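Local coordinates for tudor domain-containing protein 1 (Homo sapiens, PDB 5M9N), which probably takes part in piRNA-guided repression of transposable elements during spermatogenesis, binding arginine-methylated partners such as Piwi proteins through its Tudor domains, at residues 144-152 with 182-193; 152-163 with 208-217. One frame throughout, in Å; residues are numbered along the deposited sequence.

Contact 1: residues 144-152 with 182-193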
# COMPACT_ATOMS: atom_id res chain seq x y z
N GLN A 144 0.85 5.59 3.47
CA GLN A 144 2.20 5.10 3.33
C GLN A 144 2.47 4.06 2.24
O GLN A 144 3.65 3.76 2.02
CB GLN A 144 2.69 4.61 4.66
CG GLN A 144 2.72 5.74 5.71
CD GLN A 144 3.82 6.75 5.48
OE1 GLN A 144 5.02 6.36 5.38
NE2 GLN A 144 3.48 8.01 5.45
N ALA A 145 1.46 3.44 1.64
CA ALA A 145 1.67 2.42 0.61
C ALA A 145 1.76 3.18 -0.70
O ALA A 145 0.82 3.88 -1.06
CB ALA A 145 0.54 1.43 0.54
N ILE A 146 2.93 3.15 -1.32
CA ILE A 146 3.13 3.93 -2.54
C ILE A 146 2.87 3.00 -3.72
O ILE A 146 3.54 1.99 -3.85
CB ILE A 146 4.55 4.49 -2.60
CG1 ILE A 146 4.80 5.49 -1.47
CG2 ILE A 146 4.78 5.22 -3.91
CD1 ILE A 146 6.21 5.41 -0.98
N LYS A 147 1.88 3.35 -4.57
CA LYS A 147 1.52 2.53 -5.70
C LYS A 147 2.48 2.74 -6.86
O LYS A 147 2.71 3.87 -7.29
CB LYS A 147 0.09 2.85 -6.16
CG LYS A 147 -0.35 2.03 -7.36
CD LYS A 147 -0.15 0.55 -7.13
CE LYS A 147 -0.32 -0.17 -8.45
NZ LYS A 147 0.39 0.34 -9.67
N CYS A 148 3.02 1.64 -7.37
CA CYS A 148 4.10 1.62 -8.30
C CYS A 148 3.82 0.73 -9.49
O CYS A 148 3.12 -0.28 -9.39
CB CYS A 148 5.36 1.08 -7.61
SG CYS A 148 5.94 2.17 -6.29
N VAL A 149 4.45 1.11 -10.61
CA VAL A 149 4.56 0.32 -11.79
C VAL A 149 6.06 0.26 -12.16
O VAL A 149 6.71 1.27 -12.13
CB VAL A 149 3.89 1.08 -12.93
CG1 VAL A 149 4.10 0.36 -14.27
CG2 VAL A 149 2.43 1.30 -12.61
N LEU A 150 6.55 -0.92 -12.49
CA LEU A 150 7.95 -1.13 -12.74
C LEU A 150 8.30 -0.59 -14.14
O LEU A 150 7.72 -1.03 -15.11
CB LEU A 150 8.29 -2.62 -12.63
CG LEU A 150 9.82 -2.82 -12.58
CD1 LEU A 150 10.40 -2.35 -11.26
CD2 LEU A 150 10.23 -4.26 -12.81
N ALA A 151 9.20 0.40 -14.21
CA ALA A 151 9.68 1.06 -15.46
C ALA A 151 10.38 0.14 -16.44
O ALA A 151 11.09 -0.78 -16.04
CB ALA A 151 10.66 2.22 -15.15
N GLY A 152 10.13 0.41 -17.72
CA GLY A 152 10.89 -0.16 -18.84
C GLY A 152 10.52 -1.57 -19.26
O GLY A 152 11.21 -2.13 -20.09
N VAL A 182 10.82 7.32 -11.91
CA VAL A 182 11.10 7.66 -13.30
C VAL A 182 10.03 8.65 -13.85
O VAL A 182 10.36 9.55 -14.63
CB VAL A 182 11.08 6.41 -14.18
CG1 VAL A 182 11.34 6.77 -15.63
CG2 VAL A 182 12.06 5.37 -13.69
N ASP A 183 8.75 8.43 -13.50
CA ASP A 183 7.63 9.29 -13.96
C ASP A 183 6.44 9.21 -13.02
O ASP A 183 6.36 8.29 -12.22
CB ASP A 183 7.15 8.83 -15.35
CG ASP A 183 6.23 9.87 -16.07
OD1 ASP A 183 6.25 11.10 -15.75
OD2 ASP A 183 5.50 9.42 -17.01
N LYS A 184 5.53 10.17 -13.14
CA LYS A 184 4.26 10.13 -12.43
C LYS A 184 3.08 9.79 -13.37
O LYS A 184 2.90 10.44 -14.37
CB LYS A 184 3.98 11.49 -11.81
CG LYS A 184 5.07 12.00 -10.90
CD LYS A 184 5.41 11.01 -9.81
CE LYS A 184 4.16 10.54 -9.07
NZ LYS A 184 4.56 10.03 -7.77
N LEU A 185 2.34 8.74 -13.03
CA LEU A 185 1.17 8.32 -13.78
C LEU A 185 -0.04 8.82 -13.01
O LEU A 185 0.09 9.43 -11.94
CB LEU A 185 1.13 6.80 -13.93
CG LEU A 185 2.43 6.22 -14.47
CD1 LEU A 185 2.41 4.70 -14.54
CD2 LEU A 185 2.75 6.84 -15.83
N GLU A 186 -1.22 8.58 -13.56
CA GLU A 186 -2.42 9.16 -12.98
C GLU A 186 -2.63 8.72 -11.54
O GLU A 186 -2.78 9.54 -10.64
CB GLU A 186 -3.66 8.86 -13.85
CG GLU A 186 -4.90 9.64 -13.37
CD GLU A 186 -6.14 9.35 -14.20
OE1 GLU A 186 -6.06 9.58 -15.41
OE2 GLU A 186 -7.18 8.92 -13.65
N ASN A 187 -2.65 7.42 -11.29
CA ASN A 187 -2.84 6.98 -9.92
C ASN A 187 -1.59 6.31 -9.31
O ASN A 187 -1.67 5.74 -8.24
CB ASN A 187 -4.12 6.13 -9.81
CG ASN A 187 -5.40 6.96 -9.99
OD1 ASN A 187 -6.06 7.35 -9.01
ND2 ASN A 187 -5.74 7.26 -11.26
N SER A 188 -0.43 6.43 -9.96
CA SER A 188 0.78 5.76 -9.44
C SER A 188 2.12 6.36 -9.86
O SER A 188 2.16 7.32 -10.60
CB SER A 188 0.72 4.30 -9.84
OG SER A 188 0.78 4.17 -11.19
N SER A 189 3.20 5.78 -9.34
CA SER A 189 4.55 6.11 -9.77
C SER A 189 5.20 5.02 -10.61
O SER A 189 5.17 3.87 -10.23
CB SER A 189 5.43 6.39 -8.58
OG SER A 189 4.90 7.40 -7.79
N LEU A 190 5.82 5.41 -11.72
CA LEU A 190 6.66 4.54 -12.50
C LEU A 190 8.03 4.58 -11.82
O LEU A 190 8.57 5.64 -11.65
CB LEU A 190 6.78 5.07 -13.93
CG LEU A 190 7.41 4.13 -14.95
CD1 LEU A 190 6.57 2.89 -15.25
CD2 LEU A 190 7.70 4.87 -16.26
N VAL A 191 8.59 3.43 -11.49
CA VAL A 191 9.85 3.40 -10.69
C VAL A 191 10.83 2.38 -11.22
O VAL A 191 10.45 1.44 -11.93
CB VAL A 191 9.58 3.05 -9.19
CG1 VAL A 191 8.78 4.13 -8.47
CG2 VAL A 191 8.97 1.68 -9.04
N GLU A 192 12.11 2.58 -10.89
CA GLU A 192 13.10 1.52 -10.99
C GLU A 192 13.31 1.01 -9.60
O GLU A 192 13.25 1.79 -8.65
CB GLU A 192 14.43 2.05 -11.51
CG GLU A 192 14.54 2.13 -13.01
CD GLU A 192 15.74 2.95 -13.44
OE1 GLU A 192 16.59 3.25 -12.59
OE2 GLU A 192 15.83 3.30 -14.62
N LEU A 193 13.55 -0.29 -9.47
CA LEU A 193 13.87 -0.92 -8.20
C LEU A 193 15.30 -1.44 -8.30
O LEU A 193 15.59 -2.27 -9.14
CB LEU A 193 12.97 -2.11 -7.95
CG LEU A 193 11.46 -1.85 -7.78
CD1 LEU A 193 10.80 -3.17 -7.44
CD2 LEU A 193 11.22 -0.80 -6.72
O HOH W 1 2.73 6.50 -6.34
O HOH W 2 -0.74 1.85 -11.61
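Val-149 and Leu-190 both extend from their strands with a branch trans to the backbone N (chi1 174° for CG1 of the valine, -169° for CG of the leucine), which brings Val-149 CG1 to 3.7 Å from Leu-190 CD1. The contact is the parallel strand pairing of an OB-like barrel, the staphylococcal nuclease-like half of an extended Tudor domain: strand 146-150 runs beside strand 189-195, while the other neighbours in the barrel are antiparallel. Four backbone bonds zip the pair together. Lys-147 O receives Ser-189 N, Ser-189 O receives Val-149 N, Val-149 O receives Val-191 N, and Val-191 O receives Ala-151 N.

On the face of Val-149, its second branch CG2 meets Leu-185 CD1 at 3.9 Å, the two side chains crossing at about a right angle. Ala-151 CB extends this apolar patch, resting against Leu-190 CG and, at 3.7 Å, Val-182 CG2; Val-182 belongs to a classic beta bulge in which it and Asp-183 both face Leu-190. The other face carries buried side chains. Leu-150 CD1 lies 3.7 Å from Leu-193 CG, Cys-148 CB packs on Val-191 CG2, and Phe-50, Val-179 and Val-204 continue this core.

Polar groups gather around Lys-147 and Ser-189. In one of its two conformers Lys-147 lays CG against Ser-188 CB at 3.5 Å; where its amine goes beyond that is less certain. The hydroxyl of Ser-189 takes a bond of 2.7 Å from Lys-184 NZ to its OG, and the same amine reaches Leu-31 O. Lys-147 O is gripped twice, by Ser-189 N at 2.8 Å and by a water, also 2.8 Å away, that in turn touches Ser-189 OG.

Contact 2: residues 152-163 with 208-217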
# COMPACT_ATOMS: atom_id res chain seq x y z
N GLY A 152 10.13 0.41 -17.72
CA GLY A 152 10.89 -0.16 -18.84
C GLY A 152 10.52 -1.57 -19.26
O GLY A 152 11.21 -2.13 -20.09
N VAL A 153 9.45 -2.13 -18.70
CA VAL A 153 9.12 -3.54 -18.94
C VAL A 153 7.67 -3.75 -19.28
O VAL A 153 6.81 -3.02 -18.83
CB VAL A 153 9.46 -4.49 -17.77
CG1 VAL A 153 10.95 -4.59 -17.61
CG2 VAL A 153 8.74 -4.11 -16.45
N LYS A 154 7.44 -4.76 -20.12
CA LYS A 154 6.11 -5.30 -20.44
C LYS A 154 6.21 -6.81 -20.32
O LYS A 154 7.29 -7.37 -20.57
CB LYS A 154 5.75 -5.03 -21.87
CG LYS A 154 5.72 -3.58 -22.30
CD LYS A 154 6.07 -3.46 -23.80
CE LYS A 154 5.23 -4.35 -24.70
NZ LYS A 154 5.26 -3.86 -26.10
N PRO A 155 5.09 -7.47 -19.99
CA PRO A 155 5.11 -8.93 -19.86
C PRO A 155 5.34 -9.59 -21.20
O PRO A 155 4.59 -9.30 -22.14
CB PRO A 155 3.69 -9.26 -19.38
CG PRO A 155 2.86 -8.06 -19.68
CD PRO A 155 3.76 -6.89 -19.72
N SER A 156 6.32 -10.50 -21.31
CA SER A 156 6.72 -10.99 -22.65
C SER A 156 5.65 -11.83 -23.34
O SER A 156 5.77 -12.04 -24.53
CB SER A 156 8.07 -11.71 -22.65
OG SER A 156 7.98 -13.05 -22.24
N LEU A 157 4.62 -12.29 -22.62
CA LEU A 157 3.41 -12.90 -23.22
C LEU A 157 2.22 -11.97 -23.38
O LEU A 157 1.28 -12.30 -24.11
CB LEU A 157 2.94 -14.10 -22.39
CG LEU A 157 3.98 -15.19 -22.12
CD1 LEU A 157 3.36 -16.33 -21.32
CD2 LEU A 157 4.56 -15.71 -23.42
N GLY A 158 2.25 -10.80 -22.73
CA GLY A 158 1.10 -9.89 -22.63
C GLY A 158 0.37 -9.99 -21.30
O GLY A 158 -0.54 -9.18 -21.00
N ILE A 159 0.72 -11.02 -20.54
CA ILE A 159 0.20 -11.25 -19.20
C ILE A 159 1.42 -11.60 -18.33
O ILE A 159 2.24 -12.40 -18.79
CB ILE A 159 -0.71 -12.49 -19.15
CG1 ILE A 159 -1.70 -12.54 -20.32
CG2 ILE A 159 -1.45 -12.54 -17.81
CD1 ILE A 159 -2.75 -11.45 -20.35
N TRP A 160 1.50 -11.07 -17.09
CA TRP A 160 2.54 -11.55 -16.11
C TRP A 160 2.13 -12.89 -15.49
O TRP A 160 1.03 -13.03 -14.92
CB TRP A 160 2.83 -10.56 -14.98
CG TRP A 160 3.30 -9.25 -15.46
CD1 TRP A 160 2.53 -8.15 -15.63
CD2 TRP A 160 4.63 -8.88 -15.86
NE1 TRP A 160 3.28 -7.12 -16.10
CE2 TRP A 160 4.58 -7.53 -16.25
CE3 TRP A 160 5.87 -9.55 -15.93
CZ2 TRP A 160 5.71 -6.82 -16.69
CZ3 TRP A 160 7.00 -8.85 -16.38
CH2 TRP A 160 6.92 -7.50 -16.76
N THR A 161 3.01 -13.86 -15.66
CA THR A 161 2.82 -15.19 -15.15
C THR A 161 3.29 -15.26 -13.69
O THR A 161 4.30 -14.61 -13.35
CB THR A 161 3.64 -16.20 -15.95
OG1 THR A 161 5.02 -15.86 -15.87
CG2 THR A 161 3.23 -16.18 -17.38
N PRO A 162 2.60 -16.07 -12.84
CA PRO A 162 2.94 -16.21 -11.41
C PRO A 162 4.39 -16.56 -11.16
O PRO A 162 4.89 -16.30 -10.06
CB PRO A 162 2.03 -17.35 -10.92
CG PRO A 162 1.52 -18.02 -12.15
CD PRO A 162 1.48 -16.96 -13.21
N GLU A 163 5.04 -17.15 -12.16
CA GLU A 163 6.46 -17.33 -12.12
C GLU A 163 7.29 -16.06 -12.22
O GLU A 163 8.36 -15.97 -11.61
CB GLU A 163 6.90 -18.27 -13.24
CG GLU A 163 8.36 -18.62 -13.10
CD GLU A 163 8.74 -19.94 -13.72
OE1 GLU A 163 7.97 -20.42 -14.58
OE2 GLU A 163 9.83 -20.47 -13.34
N LEU A 208 14.32 -9.39 -14.89
CA LEU A 208 13.12 -9.90 -15.55
C LEU A 208 13.24 -9.97 -17.09
O LEU A 208 12.73 -10.92 -17.71
CB LEU A 208 11.88 -9.07 -15.15
CG LEU A 208 11.42 -9.16 -13.69
CD1 LEU A 208 10.30 -8.16 -13.44
CD2 LEU A 208 10.93 -10.57 -13.34
N LEU A 209 13.85 -8.95 -17.70
CA LEU A 209 14.24 -8.97 -19.10
C LEU A 209 15.23 -10.10 -19.41
O LEU A 209 15.03 -10.86 -20.35
CB LEU A 209 14.86 -7.63 -19.51
CG LEU A 209 13.86 -6.45 -19.53
CD1 LEU A 209 14.51 -5.11 -19.23
CD2 LEU A 209 13.13 -6.40 -20.85
N ASP A 210 16.28 -10.25 -18.58
CA ASP A 210 17.27 -11.31 -18.80
C ASP A 210 16.68 -12.71 -18.65
O ASP A 210 17.09 -13.62 -19.37
CB ASP A 210 18.48 -11.14 -17.87
CG ASP A 210 19.33 -9.94 -18.22
OD1 ASP A 210 19.11 -9.29 -19.26
OD2 ASP A 210 20.25 -9.63 -17.45
N ALA A 211 15.71 -12.87 -17.76
CA ALA A 211 15.09 -14.18 -17.51
C ALA A 211 14.00 -14.58 -18.50
O ALA A 211 13.42 -15.67 -18.36
CB ALA A 211 14.54 -14.23 -16.10
N GLY A 212 13.68 -13.73 -19.47
CA GLY A 212 12.66 -14.03 -20.46
C GLY A 212 11.34 -13.33 -20.19
O GLY A 212 10.68 -12.89 -21.13
N PHE A 213 10.98 -13.19 -18.91
CA PHE A 213 9.62 -12.86 -18.50
C PHE A 213 9.17 -11.48 -18.99
O PHE A 213 7.97 -11.28 -19.24
CB PHE A 213 9.47 -12.93 -16.97
CG PHE A 213 9.87 -14.26 -16.37
CD1 PHE A 213 9.32 -15.45 -16.83
CD2 PHE A 213 10.83 -14.33 -15.36
CE1 PHE A 213 9.70 -16.68 -16.29
CE2 PHE A 213 11.21 -15.55 -14.82
CZ PHE A 213 10.65 -16.72 -15.28
N ALA A 214 10.11 -10.57 -19.18
CA ALA A 214 9.79 -9.23 -19.63
C ALA A 214 10.41 -8.91 -20.96
O ALA A 214 11.38 -9.51 -21.33
CB ALA A 214 10.27 -8.23 -18.60
N VAL A 215 9.83 -7.93 -21.63
CA VAL A 215 10.35 -7.32 -22.86
C VAL A 215 10.41 -5.80 -22.68
O VAL A 215 9.63 -5.23 -21.89
CB VAL A 215 9.50 -7.70 -24.13
CG1 VAL A 215 9.61 -9.19 -24.47
CG2 VAL A 215 8.03 -7.31 -23.97
N GLY A 216 11.31 -5.14 -23.41
CA GLY A 216 11.57 -3.70 -23.25
C GLY A 216 10.50 -2.74 -23.77
O GLY A 216 9.74 -3.08 -24.68
N GLU A 217 10.41 -1.55 -23.16
CA GLU A 217 9.71 -0.40 -23.76
C GLU A 217 10.36 0.93 -23.40
O GLU A 217 10.93 1.07 -22.33
CB GLU A 217 8.26 -0.38 -23.33
CG GLU A 217 8.05 -0.55 -21.84
CD GLU A 217 6.62 -0.27 -21.42
OE1 GLU A 217 5.71 -0.39 -22.27
OE2 GLU A 217 6.42 0.07 -20.25
O HOH W 3 8.24 2.35 -18.84
O HOH W 4 6.81 -0.40 -17.57
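Ser-156 N donates to Phe-213 O at 2.8 Å in a nearly straight bond (165°), and the Ser-156 hydroxyl adds a second hold: a chi1 of 81° turns OG toward the end of helix 204-210, where it donates to Gly-212 O at 2.9 Å. The two bonds tie the type I turn 155-158 to the chain leaving that helix. Beyond it a two-stranded antiparallel ribbon forms: Lys-154 and Val-215 are a hydrogen-bonded pair, each N reaching the other's O. Val-215 CG1 presses tightly on Ser-156 CB, 3.5 Å away.

At the far end the Glu-217 side chain crosses that of Lys-154 at a slant, OE1 3.2 Å from Lys-154 CG, and a water bridges Glu-217 OE2 to Gly-152 N. On the face away from Lys-154 and Val-215, Val-153 CG1 meets Ala-214 CB and Leu-209 CD1. Ala-214 CB also sits at the edge of the Trp-160 ring, 3.9 Å from CH2, while Pro-155 CB covers one face of that ring and Trp-160 NE1 is hydrogen-bonded to Glu-48.

Phe-213 CZ touches Glu-163 CG at 3.7 Å. The ribbon lies at the surface, Val-153 against Leu-209 of helix 204-210 and Phe-213 leaning on Ala-164 and Leu-167 of helix 162-172.

Contacts 1 and 2 have centres about 17 Å apart and share Gly-152, where the chain passes from strand 146-150 to strand 153-155. Their segments alternate along the sequence: 144-152, 152-163, 182-193, then 208-217. Helix 162-172, which begins in contact 2, leads into strand 177-184 of contact 1; helix 204-210 leads into strand 214-216 of contact 2. The larger mixed sheet holds contact 1, whereas contact 2 is a separate ribbon pairing strand 153-155 with 214-216, the model's last strand. They meet where Leu-150 CD2 packs 4.0 Å from Leu-208 CD1. Together they tie strand 146-150, which comes after the five-stranded sheet, to the C-terminal strands and helix, consistent with the nuclease-like half of an extended Tudor domain.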